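Beta subunit of a putative Aromatic-ring-hydroxylating dioxygenase (Novosphingobium aromaticivorans DSM 12444, PDB 3EBY) is probably the non-catalytic partner of a ring-hydroxylating dioxygenase, a cone-shaped NTF2-like subunit that would assemble with a catalytic alpha subunit, though its substrate is unknown. Local coordinates at residues C43-I48 with A60-D65; G102-A107 with R133-G138; A127-D132 with T147-T152. All blocks are in the same frame, centred on the assembly; numbering follows the deposited sequence. Where two conformers were deposited one is given.

Contact 1 of 3, residues C43-I48 with A60-D65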
# COMPACT_ATOMS: atom_id res chain seq x y z
N CYS A 43 18.31 8.43 19.38
CA CYS A 43 17.61 8.45 18.10
C CYS A 43 17.16 9.86 17.73
O CYS A 43 17.24 10.80 18.56
CB CYS A 43 16.39 7.55 18.19
SG CYS A 43 15.15 8.08 19.44
N LEU A 44 16.60 9.98 16.53
CA LEU A 44 15.95 11.20 16.08
C LEU A 44 14.64 10.83 15.33
O LEU A 44 14.65 9.97 14.46
CB LEU A 44 16.87 12.02 15.17
CG LEU A 44 16.25 13.32 14.61
CD1 LEU A 44 16.04 14.34 15.74
CD2 LEU A 44 17.12 13.91 13.52
N TYR A 45 13.53 11.37 15.81
CA TYR A 45 12.24 11.23 15.15
C TYR A 45 11.70 12.63 14.90
O TYR A 45 11.58 13.42 15.84
CB TYR A 45 11.26 10.45 16.02
CG TYR A 45 9.86 10.36 15.43
CD1 TYR A 45 9.58 9.48 14.39
CD2 TYR A 45 8.85 11.21 15.86
CE1 TYR A 45 8.29 9.41 13.81
CE2 TYR A 45 7.56 11.15 15.30
CZ TYR A 45 7.27 10.23 14.31
OH TYR A 45 6.00 10.20 13.77
N GLN A 46 11.34 12.92 13.66
CA GLN A 46 10.75 14.20 13.36
C GLN A 46 9.73 14.11 12.24
O GLN A 46 9.74 13.16 11.41
CB GLN A 46 11.83 15.24 13.04
CG GLN A 46 12.57 15.03 11.77
CD GLN A 46 13.82 15.93 11.66
OE1 GLN A 46 13.97 16.92 12.41
NE2 GLN A 46 14.71 15.58 10.75
N VAL A 47 8.82 15.07 12.26
CA VAL A 47 7.73 15.16 11.29
C VAL A 47 7.81 16.60 10.71
O VAL A 47 7.67 17.59 11.45
CB VAL A 47 6.36 14.87 11.95
CG1 VAL A 47 5.21 15.08 10.94
CG2 VAL A 47 6.32 13.40 12.56
N ILE A 48 8.12 16.69 9.41
CA ILE A 48 8.43 17.96 8.77
C ILE A 48 7.74 18.07 7.43
O ILE A 48 7.63 17.08 6.69
CB ILE A 48 9.95 18.13 8.55
CG1 ILE A 48 10.56 16.84 8.00
CG2 ILE A 48 10.62 18.50 9.84
CD1 ILE A 48 11.87 17.06 7.23
N ALA A 60 10.02 21.52 12.34
CA ALA A 60 9.40 20.23 12.57
C ALA A 60 8.16 20.46 13.44
O ALA A 60 8.23 21.15 14.45
CB ALA A 60 10.37 19.30 13.29
N VAL A 61 7.06 19.83 13.07
CA VAL A 61 5.82 19.92 13.85
C VAL A 61 5.72 18.80 14.92
O VAL A 61 4.83 18.81 15.77
CB VAL A 61 4.59 19.94 12.91
CG1 VAL A 61 3.29 19.91 13.71
CG2 VAL A 61 4.63 21.19 12.00
N MSE A 62 6.63 17.83 14.85
CA MSE A 62 6.80 16.84 15.91
C MSE A 62 8.29 16.51 15.93
O MSE A 62 8.94 16.44 14.89
CB MSE A 62 5.94 15.59 15.65
CG MSE A 62 5.70 14.75 16.87
SE MSE A 62 4.37 13.29 16.57
CE MSE A 62 3.43 13.98 15.53
N TYR A 63 8.89 16.49 17.12
CA TYR A 63 10.34 16.41 17.19
C TYR A 63 10.80 15.72 18.50
O TYR A 63 10.41 16.14 19.60
CB TYR A 63 10.92 17.80 17.10
CG TYR A 63 12.42 17.84 17.19
CD1 TYR A 63 13.06 17.94 18.42
CD2 TYR A 63 13.20 17.82 16.05
CE1 TYR A 63 14.44 18.01 18.50
CE2 TYR A 63 14.56 17.84 16.12
CZ TYR A 63 15.18 17.95 17.34
OH TYR A 63 16.54 18.00 17.40
N CYS A 64 11.59 14.66 18.35
CA CYS A 64 12.14 13.90 19.49
C CYS A 64 13.59 13.56 19.19
O CYS A 64 13.85 12.86 18.23
CB CYS A 64 11.38 12.61 19.71
SG CYS A 64 9.59 12.72 19.95
N ASP A 65 14.51 13.99 20.05
CA ASP A 65 15.94 13.74 19.80
C ASP A 65 16.56 12.77 20.82
O ASP A 65 17.81 12.67 20.96
CB ASP A 65 16.70 15.06 19.74
CG ASP A 65 16.69 15.81 21.06
OD1 ASP A 65 16.15 15.31 22.06
OD2 ASP A 65 17.25 16.93 21.09
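Met62, a selenomethionine in this crystal, lays its CB alongside Val47 CB and CG2 and brings its SE to the rim of the Tyr45 ring. The side chains of Val47 and Met62 run side by side in the same direction, their CB atoms 3.8 Å apart. Beyond them the selenium lies 4.0 Å from Tyr45 CE2, almost in the ring plane, a Met-aromatic contact made at the edge. With CG anti to the backbone N (chi1 175°), the Tyr45 ring extends on the face it shares with Met62. The ring is held from other directions too: Trp35 meets it edge-to-face, and its OH is hydrogen-bonded to the terminal carboxylate of Ile163. Helix 67-79 packs on the same face, with Leu70 against Tyr45 and Cys64.

The face carrying Gln46 and Tyr63 is more polar. Gln46 OE1 approaches the Tyr63 ring at its edge, in plane, 3.8 Å from CD2, while Gln46 NE2 bonds to Thr147. Leu44 CD1 reaches Tyr63 CE2 at 3.8 Å from an oblique direction.

The backbones pair antiparallel. Tyr45 N meets Cys64 O at 2.9 Å, nearly straight at 174°, and Cys64 N returns a bond to Tyr45 O. Farther on, Val47 N takes Met62 O at 3.0 Å, whereas Val47 O receives Val61 N at 2.8 Å. Val61 and Met62 thus both face Val47, a classic beta bulge where an edge strand of the chain's sheet turns a corner. The chemistry implies a two-sided hairpin, apolar and sulfur-rich beneath the helix and mixed polar and apolar on the face of Gln46 and Tyr63.

Contact 2 of 3, residues G102-A107 with R133-G138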
# COMPACT_ATOMS: atom_id res chain seq x y z
N GLY A 102 28.02 -1.06 5.91
CA GLY A 102 28.05 -2.15 6.87
C GLY A 102 26.66 -2.53 7.30
O GLY A 102 25.82 -2.88 6.47
N ASP A 103 26.38 -2.49 8.60
CA ASP A 103 25.02 -2.83 9.08
C ASP A 103 24.20 -1.58 9.41
O ASP A 103 23.23 -1.65 10.18
CB ASP A 103 25.09 -3.80 10.27
CG ASP A 103 25.96 -3.29 11.38
OD1 ASP A 103 26.06 -2.06 11.53
OD2 ASP A 103 26.57 -4.11 12.08
N GLN A 104 24.59 -0.44 8.84
CA GLN A 104 23.76 0.75 8.87
C GLN A 104 23.17 0.96 7.46
O GLN A 104 23.89 0.96 6.47
CB GLN A 104 24.59 1.94 9.30
CG GLN A 104 25.39 1.68 10.59
CD GLN A 104 24.50 1.31 11.77
OE1 GLN A 104 23.63 2.10 12.18
NE2 GLN A 104 24.68 0.10 12.31
N VAL A 105 21.85 1.01 7.39
CA VAL A 105 21.17 1.07 6.11
C VAL A 105 20.21 2.26 6.05
O VAL A 105 19.43 2.48 6.97
CB VAL A 105 20.37 -0.24 5.87
CG1 VAL A 105 19.58 -0.16 4.59
CG2 VAL A 105 21.32 -1.44 5.85
N SER A 106 20.34 3.06 5.00
CA SER A 106 19.39 4.15 4.75
C SER A 106 18.31 3.64 3.81
O SER A 106 18.56 2.80 2.94
CB SER A 106 20.08 5.37 4.15
OG SER A 106 20.75 5.06 2.94
N ALA A 107 17.09 4.09 4.05
CA ALA A 107 15.92 3.69 3.21
C ALA A 107 14.84 4.74 3.24
O ALA A 107 14.81 5.58 4.12
CB ALA A 107 15.34 2.33 3.65
N ARG A 133 17.27 6.07 8.69
CA ARG A 133 18.55 5.41 8.93
C ARG A 133 18.30 4.30 9.94
O ARG A 133 17.83 4.56 11.06
CB ARG A 133 19.59 6.39 9.50
CG ARG A 133 19.87 7.55 8.59
CD ARG A 133 21.11 8.34 9.01
NE ARG A 133 20.89 9.17 10.19
CZ ARG A 133 21.64 9.15 11.29
NH1 ARG A 133 22.71 8.35 11.39
NH2 ARG A 133 21.35 9.98 12.30
N PHE A 134 18.49 3.07 9.48
CA PHE A 134 18.32 1.86 10.27
C PHE A 134 19.66 1.33 10.80
O PHE A 134 20.66 1.27 10.07
CB PHE A 134 17.65 0.76 9.44
CG PHE A 134 16.20 0.96 9.22
CD1 PHE A 134 15.29 0.48 10.15
CD2 PHE A 134 15.73 1.56 8.07
CE1 PHE A 134 13.93 0.65 9.97
CE2 PHE A 134 14.36 1.70 7.87
CZ PHE A 134 13.47 1.24 8.84
N ASP A 135 19.62 0.83 12.02
CA ASP A 135 20.74 0.12 12.63
C ASP A 135 20.37 -1.38 12.61
O ASP A 135 19.43 -1.80 13.30
CB ASP A 135 20.91 0.62 14.06
CG ASP A 135 22.01 -0.11 14.83
OD1 ASP A 135 22.64 -1.04 14.27
OD2 ASP A 135 22.31 0.34 15.97
N LEU A 136 21.06 -2.15 11.76
CA LEU A 136 20.80 -3.59 11.61
C LEU A 136 21.87 -4.43 12.31
O LEU A 136 22.02 -5.61 12.01
CB LEU A 136 20.78 -3.99 10.11
CG LEU A 136 19.43 -3.97 9.40
CD1 LEU A 136 18.63 -2.77 9.80
CD2 LEU A 136 19.62 -4.04 7.86
N SER A 137 22.59 -3.81 13.25
CA SER A 137 23.63 -4.51 14.01
C SER A 137 22.99 -5.40 15.07
O SER A 137 21.83 -5.23 15.42
CB SER A 137 24.55 -3.51 14.69
OG SER A 137 23.92 -2.94 15.83
N GLY A 138 23.77 -6.36 15.57
CA GLY A 138 23.39 -7.15 16.74
C GLY A 138 22.09 -7.92 16.61
O GLY A 138 21.29 -7.97 17.55
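At the open end of the antiparallel hairpin of strands 104-116 and 122-135, Gln104 NE2 bonds across to Asp135 OD1 at 3.1 Å, an oxygen that also makes an Asx turn by accepting from Ser137 N at 3.0 Å. Ser137 OG donates to it as well, on the syn side at 2.8 Å, whereas the Gln104 amide comes from above the carboxylate plane. The amide and carboxylate planes are 64° apart, yet OD1 lies close to the plane of the Gln104 amide, a fair direction for its N-H.

Gln104 NE2 also donates to Asp103 OD1 at 2.7 Å, so one amide nitrogen is shared between two carboxylates whose OD1 atoms are 4.5 Å apart; its two N-H groups probably ease their mutual repulsion. The side chain reaches both by bending at chi2 (-59°). With an alanine at Asp135 the acceptor goes, which would probably leave Gln104 NE2 with Asp103 alone among these partners and deprive the Ser137 N-H and hydroxyl of their shared mate.

Backbone bonds join the segments: Leu136 N to Asp103 O at 2.7 Å just beyond the strand ends, then Val105 and Phe134 in both directions. On the opposite face from Gln104, Val105 CG2 touches Leu136 CD2 at 3.7 Å, and Val105 O lies in plane at the edge of the Phe134 ring. Helix 8-28 packs over this apolar side, with Ile16 on Val105 and Phe134, and Phe19 edge-to-face with that ring. A long N-terminal helix lying against a strongly curved sheet is typical of the NTF2-like fold.

Contact 3 of 3, residues A127-D132 with T147-T152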
# COMPACT_ATOMS: atom_id res chain seq x y z
N ALA A 127 -0.26 12.22 4.31
CA ALA A 127 0.51 11.49 3.28
C ALA A 127 1.93 12.03 3.21
O ALA A 127 2.15 13.25 3.28
CB ALA A 127 -0.18 11.62 1.88
N GLY A 128 2.90 11.14 2.99
CA GLY A 128 4.32 11.55 2.96
C GLY A 128 5.25 10.42 2.60
O GLY A 128 4.81 9.42 2.05
N LYS A 129 6.52 10.55 2.96
CA LYS A 129 7.45 9.46 2.89
C LYS A 129 8.35 9.46 4.11
O LYS A 129 8.62 10.52 4.70
CB LYS A 129 8.28 9.50 1.62
CG LYS A 129 9.28 10.61 1.55
CD LYS A 129 10.25 10.38 0.39
CE LYS A 129 11.16 11.57 0.19
NZ LYS A 129 12.23 11.28 -0.86
N TYR A 130 8.64 8.26 4.59
CA TYR A 130 9.68 8.06 5.62
C TYR A 130 11.06 8.11 4.96
O TYR A 130 11.29 7.45 3.94
CB TYR A 130 9.52 6.70 6.32
CG TYR A 130 8.19 6.47 7.00
CD1 TYR A 130 7.72 7.34 8.00
CD2 TYR A 130 7.40 5.36 6.68
CE1 TYR A 130 6.54 7.06 8.73
CE2 TYR A 130 6.18 5.09 7.35
CZ TYR A 130 5.78 5.90 8.40
OH TYR A 130 4.56 5.64 9.04
N VAL A 131 11.96 8.87 5.57
CA VAL A 131 13.40 8.89 5.21
C VAL A 131 14.17 8.43 6.45
O VAL A 131 14.19 9.12 7.49
CB VAL A 131 13.85 10.28 4.78
CG1 VAL A 131 15.34 10.30 4.47
CG2 VAL A 131 13.02 10.74 3.55
N ASP A 132 14.76 7.24 6.34
CA ASP A 132 15.22 6.51 7.51
C ASP A 132 16.72 6.17 7.48
O ASP A 132 17.32 5.95 6.41
CB ASP A 132 14.46 5.18 7.63
CG ASP A 132 12.97 5.36 7.76
OD1 ASP A 132 12.53 6.28 8.49
OD2 ASP A 132 12.23 4.54 7.15
N THR A 147 12.59 10.54 9.61
CA THR A 147 12.00 11.81 9.27
C THR A 147 10.77 11.53 8.39
O THR A 147 10.87 10.86 7.38
CB THR A 147 13.00 12.70 8.49
OG1 THR A 147 14.16 12.98 9.30
CG2 THR A 147 12.33 14.01 8.07
N CYS A 148 9.62 11.99 8.85
CA CYS A 148 8.37 11.84 8.10
C CYS A 148 8.14 13.12 7.34
O CYS A 148 7.84 14.17 7.94
CB CYS A 148 7.20 11.61 9.08
SG CYS A 148 7.44 10.27 10.28
N ILE A 149 8.45 13.09 6.04
CA ILE A 149 8.35 14.27 5.18
C ILE A 149 6.94 14.31 4.53
O ILE A 149 6.62 13.44 3.68
CB ILE A 149 9.45 14.27 4.06
CG1 ILE A 149 10.85 14.15 4.66
CG2 ILE A 149 9.31 15.55 3.18
CD1 ILE A 149 11.98 14.19 3.63
N TYR A 150 6.08 15.23 4.98
CA TYR A 150 4.66 15.12 4.69
C TYR A 150 4.09 16.22 3.79
O TYR A 150 4.61 17.36 3.74
CB TYR A 150 3.83 14.99 5.98
CG TYR A 150 3.75 16.29 6.79
CD1 TYR A 150 2.74 17.21 6.55
CD2 TYR A 150 4.69 16.59 7.78
CE1 TYR A 150 2.67 18.40 7.28
CE2 TYR A 150 4.61 17.79 8.51
CZ TYR A 150 3.63 18.69 8.23
OH TYR A 150 3.54 19.87 8.97
N ASP A 151 3.05 15.85 3.06
CA ASP A 151 2.42 16.72 2.07
C ASP A 151 1.20 17.47 2.64
O ASP A 151 1.02 18.65 2.36
CB ASP A 151 1.97 15.87 0.85
CG ASP A 151 3.14 15.27 0.12
OD1 ASP A 151 4.28 15.76 0.33
OD2 ASP A 151 2.92 14.26 -0.60
N THR A 152 0.42 16.79 3.48
CA THR A 152 -0.89 17.25 3.94
C THR A 152 -0.75 18.39 4.96
O THR A 152 -0.09 18.23 5.98
CB THR A 152 -1.67 16.10 4.57
OG1 THR A 152 -1.52 14.91 3.76
CG2 THR A 152 -3.17 16.44 4.74
O HOH W 1 16.20 10.22 8.88
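Gly128 brings its CA to within 4.0 Å of Tyr150 CA, and Ile149 O approaches that same CA at 3.1 Å. This closeness to the carbonyl leaves no room for a CB, consistent with a glycine here whose backbone is almost fully extended.

Bonds flank the glycine on both sides. At the start of the loop that follows strand 147-150, Asp151 N meets Ala127 O at 2.8 Å in a nearly straight bond of 174°. Within the strands, Lys129 and Ile149 exchange bonds in both directions, as do Val131 and Thr147. One residue farther into the loop, Thr152 OG1 takes over as acceptor for Ala127 N at 3.0 Å; this hydroxyl is also hydrogen-bonded to Thr122 of the second subunit.

These strands, 122-135 and 142-150, form an antiparallel hairpin in the middle of the curved mixed sheet of the NTF2-like fold. On the face of Tyr130, Cys148 SG sits at the edge of the phenol ring, in plane and 3.7 Å from CE1, a sulfur-aromatic contact. With CG beside the backbone N (chi1 -58°), the Tyr130 ring presents its CD1-CE1 edge to the sulfur. It also stacks with Tyr111 and has a cation-pi contact with Arg146, while the OH bonds to Ile163 O.

The other face, shared by Lys129, Val131, Thr147 and Ile149, is mixed. Val131 CG2 and Ile149 CD1 touch at 3.6 Å, their branches crossing at a slant, while Thr147 OG1 is hydrogen-bonded to Gln46. Lys129 NZ forms salt bridges with Glu108 and with Asp29 of the second subunit. A water donates to Val131 O at 2.7 Å, giving that carbonyl a second partner beside Thr147 N.

All three contacts belong to one mixed sheet. Contacts 2 and 3 share strand 122-135 and are stitched directly together by a probable hydrogen bond from Asp132 N to Ala107 O, 2.8 Å, though their centres lie about 19 Å apart. Contact 1 adjoins contact 3 through neighbouring strands 43-49 and 142-150: Cys148 N lies 2.8 Å from Gln46 O, and their centres are about 11 Å apart. Contacts 1 and 2 do not touch, their nearest atoms being about 6 Å apart, so contact 3 bridges them. Along the chain, the segments of contacts 2 and 3 alternate, whereas contact 1 closes first. Among the three, contact 3 alone is reached by another subunit.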